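Local coordinates for protein globin (Chloroflexus aurantiacus, PDB 5D1V) that binds heme as a group II truncated hemoglobin and probably carries oxygen in a thermophilic phototrophic bacterium, at residues G12-Y24 with L41-M53. Sequence-based numbering, arbitrary orientation.
Sequences GEATFRRIVDIFY and LEPGKEHQRLFLM. With HEM (protoporphyrin IX containing Fe), chain C.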
loop_
_atom_site.group_PDB
_atom_site.type_symbol
_atom_site.label_atom_id
_atom_site.label_comp_id
_atom_site.label_asym_id
_atom_site.label_seq_id
_atom_site.Cartn_x
_atom_site.Cartn_y
_atom_site.Cartn_z
ATOM N N GLY A 12 -18.870 5.008 15.047
ATOM C CA GLY A 12 -20.111 5.331 14.371
ATOM C C GLY A 12 -20.036 6.378 13.264
ATOM O O GLY A 12 -19.016 6.556 12.586
ATOM N N GLU A 13 -21.160 7.066 13.094
ATOM C CA GLU A 13 -21.385 8.003 11.971
ATOM C C GLU A 13 -20.275 9.024 11.828
ATOM O O GLU A 13 -19.796 9.327 10.731
ATOM C CB GLU A 13 -22.718 8.735 12.169
ATOM C CG GLU A 13 -23.047 9.723 11.059
ATOM C CD GLU A 13 -24.455 10.274 11.135
ATOM O OE1 GLU A 13 -25.080 10.162 12.201
ATOM O OE2 GLU A 13 -24.935 10.818 10.116
ATOM N N ALA A 14 -19.890 9.594 12.953
ATOM C CA ALA A 14 -18.868 10.619 12.955
ATOM C C ALA A 14 -17.573 10.128 12.297
ATOM O O ALA A 14 -16.927 10.859 11.556
ATOM C CB ALA A 14 -18.615 11.071 14.357
ATOM N N THR A 15 -17.221 8.871 12.519
ATOM C CA THR A 15 -15.991 8.311 11.952
ATOM C C THR A 15 -16.132 8.129 10.449
ATOM O O THR A 15 -15.224 8.434 9.689
ATOM C CB THR A 15 -15.651 7.002 12.641
ATOM O OG1 THR A 15 -15.508 7.263 14.049
ATOM C CG2 THR A 15 -14.351 6.419 12.124
ATOM N N PHE A 16 -17.286 7.656 10.006
ATOM C CA PHE A 16 -17.503 7.492 8.565
ATOM C C PHE A 16 -17.486 8.836 7.833
ATOM O O PHE A 16 -17.045 8.917 6.675
ATOM C CB PHE A 16 -18.800 6.734 8.338
ATOM C CG PHE A 16 -18.659 5.259 8.628
ATOM C CD1 PHE A 16 -18.100 4.409 7.697
ATOM C CD2 PHE A 16 -19.024 4.759 9.849
ATOM C CE1 PHE A 16 -17.934 3.060 7.987
ATOM C CE2 PHE A 16 -18.856 3.427 10.147
ATOM C CZ PHE A 16 -18.314 2.578 9.220
ATOM N N ARG A 17 -17.907 9.896 8.515
ATOM C CA ARG A 17 -17.878 11.226 7.899
ATOM C C ARG A 17 -16.415 11.607 7.658
ATOM O O ARG A 17 -16.065 12.084 6.561
ATOM C CB ARG A 17 -18.586 12.268 8.764
ATOM C CG ARG A 17 -20.102 12.223 8.672
ATOM C CD ARG A 17 -20.728 13.380 9.442
ATOM N NE ARG A 17 -22.190 13.299 9.518
ATOM C CZ ARG A 17 -23.021 13.761 8.591
ATOM N NH1 ARG A 17 -22.545 14.353 7.509
ATOM N NH2 ARG A 17 -24.340 13.633 8.743
ATOM N N ARG A 18 -15.561 11.349 8.653
ATOM C CA ARG A 18 -14.120 11.647 8.524
ATOM C C ARG A 18 -13.495 10.826 7.373
ATOM O O ARG A 18 -12.729 11.367 6.562
ATOM C CB ARG A 18 -13.347 11.372 9.824
ATOM C CG ARG A 18 -13.802 12.215 11.020
ATOM C CD ARG A 18 -12.748 12.275 12.130
ATOM N NE ARG A 18 -12.367 10.956 12.620
ATOM C CZ ARG A 18 -13.051 10.266 13.519
ATOM N NH1 ARG A 18 -14.166 10.758 14.043
ATOM N NH2 ARG A 18 -12.612 9.078 13.900
ATOM N N ILE A 19 -13.813 9.535 7.327
ATOM C CA ILE A 19 -13.292 8.641 6.299
ATOM C C ILE A 19 -13.657 9.180 4.919
ATOM O O ILE A 19 -12.803 9.309 4.060
ATOM C CB ILE A 19 -13.831 7.210 6.488
ATOM C CG1 ILE A 19 -13.220 6.556 7.732
ATOM C CG2 ILE A 19 -13.496 6.353 5.298
ATOM C CD1 ILE A 19 -13.889 5.234 8.126
ATOM N N VAL A 20 -14.934 9.476 4.709
ATOM C CA VAL A 20 -15.426 9.813 3.365
ATOM C C VAL A 20 -14.929 11.199 2.960
ATOM O O VAL A 20 -14.612 11.407 1.795
ATOM C CB VAL A 20 -16.967 9.723 3.293
ATOM C CG1 VAL A 20 -17.476 10.238 1.971
ATOM C CG2 VAL A 20 -17.421 8.289 3.505
ATOM N N ASP A 21 -14.841 12.131 3.907
ATOM C CA ASP A 21 -14.278 13.449 3.610
ATOM C C ASP A 21 -12.845 13.303 3.061
ATOM O O ASP A 21 -12.464 13.960 2.096
ATOM C CB ASP A 21 -14.243 14.368 4.843
ATOM C CG ASP A 21 -15.609 14.960 5.213
ATOM O OD1 ASP A 21 -16.614 14.742 4.509
ATOM O OD2 ASP A 21 -15.652 15.672 6.227
ATOM N N ILE A 22 -12.046 12.464 3.695
ATOM C CA ILE A 22 -10.638 12.349 3.336
ATOM C C ILE A 22 -10.539 11.659 1.972
ATOM O O ILE A 22 -9.753 12.044 1.094
ATOM C CB ILE A 22 -9.871 11.612 4.432
ATOM C CG1 ILE A 22 -9.781 12.496 5.673
ATOM C CG2 ILE A 22 -8.452 11.273 3.974
ATOM C CD1 ILE A 22 -9.318 11.731 6.917
ATOM N N PHE A 23 -11.361 10.633 1.801
ATOM C CA PHE A 23 -11.371 9.848 0.576
ATOM C C PHE A 23 -11.757 10.767 -0.587
ATOM O O PHE A 23 -11.059 10.814 -1.588
ATOM C CB PHE A 23 -12.326 8.668 0.702
ATOM C CG PHE A 23 -12.538 7.926 -0.577
ATOM C CD1 PHE A 23 -11.552 7.087 -1.057
ATOM C CD2 PHE A 23 -13.704 8.067 -1.303
ATOM C CE1 PHE A 23 -11.720 6.392 -2.222
ATOM C CE2 PHE A 23 -13.879 7.365 -2.501
ATOM C CZ PHE A 23 -12.873 6.534 -2.952
ATOM N N TYR A 24 -12.845 11.518 -0.437
ATOM C CA TYR A 24 -13.325 12.342 -1.540
ATOM C C TYR A 24 -12.369 13.490 -1.868
ATOM O O TYR A 24 -12.232 13.868 -3.033
ATOM C CB TYR A 24 -14.728 12.856 -1.237
ATOM C CG TYR A 24 -15.763 12.043 -1.982
ATOM C CD1 TYR A 24 -16.187 10.815 -1.513
ATOM C CD2 TYR A 24 -16.280 12.493 -3.176
ATOM C CE1 TYR A 24 -17.101 10.055 -2.209
ATOM C CE2 TYR A 24 -17.195 11.759 -3.879
ATOM C CZ TYR A 24 -17.605 10.526 -3.400
ATOM O OH TYR A 24 -18.534 9.801 -4.105
ATOM N N LEU A 41 -20.198 16.428 -6.731
ATOM C CA LEU A 41 -19.853 15.200 -6.011
ATOM C C LEU A 41 -20.745 14.923 -4.807
ATOM O O LEU A 41 -20.706 13.818 -4.278
ATOM C CB LEU A 41 -18.396 15.255 -5.545
ATOM C CG LEU A 41 -17.331 15.428 -6.630
ATOM C CD1 LEU A 41 -15.977 15.716 -5.992
ATOM C CD2 LEU A 41 -17.224 14.216 -7.517
ATOM N N GLU A 42 -21.527 15.901 -4.360
ATOM C CA GLU A 42 -22.138 15.804 -3.024
ATOM C C GLU A 42 -23.180 14.699 -2.870
ATOM O O GLU A 42 -23.175 13.988 -1.848
ATOM C CB GLU A 42 -22.767 17.133 -2.608
ATOM C CG GLU A 42 -21.760 18.196 -2.155
ATOM C CD GLU A 42 -20.892 17.752 -0.976
ATOM O OE1 GLU A 42 -21.418 17.133 -0.012
ATOM O OE2 GLU A 42 -19.671 18.017 -1.026
ATOM N N PRO A 43 -24.089 14.547 -3.853
ATOM C CA PRO A 43 -25.050 13.457 -3.645
ATOM C C PRO A 43 -24.404 12.088 -3.544
ATOM O O PRO A 43 -24.769 11.303 -2.680
ATOM C CB PRO A 43 -25.957 13.536 -4.881
ATOM C CG PRO A 43 -25.813 14.932 -5.381
ATOM C CD PRO A 43 -24.415 15.367 -5.041
ATOM N N GLY A 44 -23.452 11.808 -4.421
ATOM C CA GLY A 44 -22.738 10.547 -4.427
ATOM C C GLY A 44 -21.892 10.339 -3.185
ATOM O O GLY A 44 -21.794 9.223 -2.677
ATOM N N LYS A 45 -21.286 11.417 -2.688
ATOM C CA LYS A 45 -20.519 11.374 -1.451
ATOM C C LYS A 45 -21.389 10.920 -0.289
ATOM O O LYS A 45 -20.987 10.022 0.455
ATOM C CB LYS A 45 -19.897 12.745 -1.160
ATOM C CG LYS A 45 -19.032 12.803 0.063
ATOM C CD LYS A 45 -18.517 14.248 0.262
ATOM C CE LYS A 45 -17.734 14.338 1.558
ATOM N NZ LYS A 45 -17.761 15.695 2.163
ATOM N N GLU A 46 -22.591 11.494 -0.165
ATOM C CA GLU A 46 -23.499 11.107 0.908
ATOM C C GLU A 46 -23.929 9.652 0.736
ATOM O O GLU A 46 -24.010 8.912 1.722
ATOM C CB GLU A 46 -24.735 12.016 0.972
ATOM C CG GLU A 46 -25.720 11.529 2.053
ATOM C CD GLU A 46 -26.863 12.467 2.334
ATOM O OE1 GLU A 46 -27.291 13.186 1.403
ATOM O OE2 GLU A 46 -27.343 12.462 3.492
ATOM N N HIS A 47 -24.180 9.237 -0.508
ATOM C CA HIS A 47 -24.599 7.865 -0.774
ATOM C C HIS A 47 -23.494 6.917 -0.368
ATOM O O HIS A 47 -23.762 5.877 0.244
ATOM C CB HIS A 47 -24.967 7.660 -2.255
ATOM C CG HIS A 47 -26.209 8.385 -2.651
ATOM N ND1 HIS A 47 -26.464 8.787 -3.947
ATOM C CD2 HIS A 47 -27.267 8.796 -1.914
ATOM C CE1 HIS A 47 -27.623 9.413 -3.984
ATOM N NE2 HIS A 47 -28.134 9.427 -2.766
ATOM N N GLN A 48 -22.246 7.266 -0.667
ATOM C CA GLN A 48 -21.173 6.364 -0.297
ATOM C C GLN A 48 -21.043 6.268 1.235
ATOM O O GLN A 48 -20.863 5.168 1.777
ATOM C CB GLN A 48 -19.853 6.798 -0.889
ATOM C CG GLN A 48 -18.803 5.693 -0.695
ATOM C CD GLN A 48 -17.428 6.165 -0.954
ATOM O OE1 GLN A 48 -17.011 7.190 -0.420
ATOM N NE2 GLN A 48 -16.694 5.425 -1.781
ATOM N N ARG A 49 -21.097 7.404 1.930
ATOM C CA ARG A 49 -21.055 7.404 3.395
ATOM C C ARG A 49 -22.161 6.523 3.977
ATOM O O ARG A 49 -21.880 5.679 4.831
ATOM C CB ARG A 49 -21.170 8.811 3.977
ATOM C CG ARG A 49 -21.106 8.822 5.516
ATOM C CD ARG A 49 -21.202 10.198 6.101
ATOM N NE ARG A 49 -22.230 11.011 5.449
ATOM C CZ ARG A 49 -23.488 11.137 5.858
ATOM N NH1 ARG A 49 -23.930 10.526 6.962
ATOM N NH2 ARG A 49 -24.306 11.899 5.156
ATOM N N LEU A 50 -23.401 6.691 3.499
ATOM C CA LEU A 50 -24.517 5.929 4.044
ATOM C C LEU A 50 -24.334 4.432 3.777
ATOM O O LEU A 50 -24.645 3.599 4.634
ATOM C CB LEU A 50 -25.834 6.402 3.461
ATOM C CG LEU A 50 -26.165 7.864 3.809
ATOM C CD1 LEU A 50 -27.450 8.289 3.110
ATOM C CD2 LEU A 50 -26.272 8.118 5.302
ATOM N N PHE A 51 -23.805 4.092 2.607
ATOM C CA PHE A 51 -23.538 2.701 2.303
ATOM C C PHE A 51 -22.544 2.107 3.294
ATOM O O PHE A 51 -22.782 1.035 3.844
ATOM C CB PHE A 51 -22.973 2.494 0.901
ATOM C CG PHE A 51 -22.468 1.097 0.710
ATOM C CD1 PHE A 51 -23.356 0.029 0.649
ATOM C CD2 PHE A 51 -21.107 0.824 0.734
ATOM C CE1 PHE A 51 -22.896 -1.278 0.536
ATOM C CE2 PHE A 51 -20.629 -0.467 0.631
ATOM C CZ PHE A 51 -21.530 -1.538 0.532
ATOM N N LEU A 52 -21.419 2.789 3.502
ATOM C CA LEU A 52 -20.412 2.264 4.404
ATOM C C LEU A 52 -20.993 2.098 5.805
ATOM O O LEU A 52 -20.777 1.075 6.474
ATOM C CB LEU A 52 -19.186 3.170 4.437
ATOM C CG LEU A 52 -18.438 3.237 3.098
ATOM C CD1 LEU A 52 -17.368 4.341 3.137
ATOM C CD2 LEU A 52 -17.824 1.893 2.729
ATOM N N MET A 53 -21.739 3.101 6.241
ATOM C CA MET A 53 -22.360 3.051 7.562
ATOM C C MET A 53 -23.232 1.809 7.708
ATOM O O MET A 53 -23.178 1.094 8.715
ATOM C CB MET A 53 -23.207 4.312 7.810
ATOM C CG MET A 53 -22.360 5.563 7.997
ATOM S SD MET A 53 -23.342 7.071 7.973
ATOM C CE MET A 53 -24.503 6.731 9.269
HETATM C CHA HEM C . -20.468 5.273 -6.511
HETATM C CHB HEM C . -18.844 2.118 -3.193
HETATM C CHC HEM C . -15.090 1.038 -6.116
HETATM C CHD HEM C . -16.183 4.982 -8.719
HETATM C C1A HEM C . -20.386 4.486 -5.391
HETATM C C2A HEM C . -21.414 4.337 -4.375
HETATM C C3A HEM C . -20.967 3.458 -3.467
HETATM C C4A HEM C . -19.635 3.019 -3.882
HETATM C CMA HEM C . -21.629 2.925 -2.159
HETATM C CAA HEM C . -22.774 5.071 -4.400
HETATM C CBA HEM C . -23.814 4.049 -4.885
HETATM C CGA HEM C . -25.132 4.771 -5.108
HETATM O O1A HEM C . -25.230 5.591 -6.051
HETATM O O2A HEM C . -26.096 4.520 -4.355
HETATM C C1B HEM C . -17.692 1.535 -3.701
HETATM C C2B HEM C . -16.931 0.464 -3.097
HETATM C C3B HEM C . -15.910 0.174 -3.935
HETATM C C4B HEM C . -15.974 1.056 -5.055
HETATM C CMB HEM C . -17.276 -0.194 -1.739
HETATM C CAB HEM C . -14.767 -0.859 -3.827
HETATM C CBB HEM C . -14.511 -1.409 -2.640
HETATM C C1C HEM C . -15.026 2.021 -7.072
HETATM C C2C HEM C . -13.998 2.173 -8.092
HETATM C C3C HEM C . -14.342 3.277 -8.802
HETATM C C4C HEM C . -15.543 3.856 -8.251
HETATM C CMC HEM C . -12.805 1.191 -8.283
HETATM C CAC HEM C . -13.578 3.920 -9.959
HETATM C CBC HEM C . -12.264 3.725 -9.931
HETATM C C1D HEM C . -17.464 5.374 -8.401
HETATM C C2D HEM C . -18.250 6.413 -9.058
HETATM C C3D HEM C . -19.447 6.476 -8.445
HETATM C C4D HEM C . -19.441 5.491 -7.381
HETATM C CMD HEM C . -17.774 7.249 -10.256
HETATM C CAD HEM C . -20.626 7.407 -8.769
HETATM C CBD HEM C . -20.533 8.608 -7.839
HETATM C CGD HEM C . -21.671 9.563 -8.048
HETATM O O1D HEM C . -21.543 10.719 -7.569
HETATM O O2D HEM C . -22.682 9.179 -8.697
HETATM N NA HEM C . -19.324 3.652 -5.062
HETATM N NB HEM C . -17.085 1.866 -4.895
HETATM N NC HEM C . -15.949 3.038 -7.229
HETATM N ND HEM C . -18.232 4.846 -7.397
HETATM FE FE HEM C . -17.611 3.380 -6.147
HETATM O O HOH W 1 -19.771 11.545 -5.960
HETATM O O HOH W 2 -16.673 4.913 -4.949
#
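V20 is the knob of this contact, set among K45, Q48, R49 and L52 where helix 13-28 (B) and helix 42-55 (E) of the two-over-two truncated globin fold cross, their segments here at 135°. Its CG1, anti to the backbone N (chi1 173°), meets K45 CG at 3.6 Å, while CG2 rests on R49 CA and CB. One turn away, F16 turns a ring face to the backbone of helix E, with M53 CA 4.2 Å above the ring centre in a CH-pi contact; L52 CB approaches the same ring obliquely. Toward the heme, K45 CB sits over the middle of the Y24 ring, 3.9 Å from its centroid. The lysine chain then extends across helix B, and its NZ reaches D21 OD1 at 2.8 Å, from above the carboxylate plane.

Farther along this outer side, the R17 and R49 guanidiniums stack nearly flat, planes 18° apart. E13 OE2 probably offsets part of their charge, forming a salt bridge with R49 NH1 at 3.3 Å and a weak hydrogen bond with R17 NH2, while E46 adds a salt bridge to R49.

On the inner side, F23 meets the Q48 amide and packs edge-to-face on W88, a heme-binding residue of helix 82-98; helix 105-119 touches F16 and L52. G44, H47, Q48 and F51 line the heme pocket, where a water coordinates the iron. Another water accepts a hydrogen bond from Y24 OH and donates to L41 O and a heme propionate, linking hydroxyl and carbonyl to the cofactor. Buried without a hydrogen-bonding partner, Q48 OE1 lies in the plane of the Y24 ring, 3.4 Å from CE1 of that tyrosine.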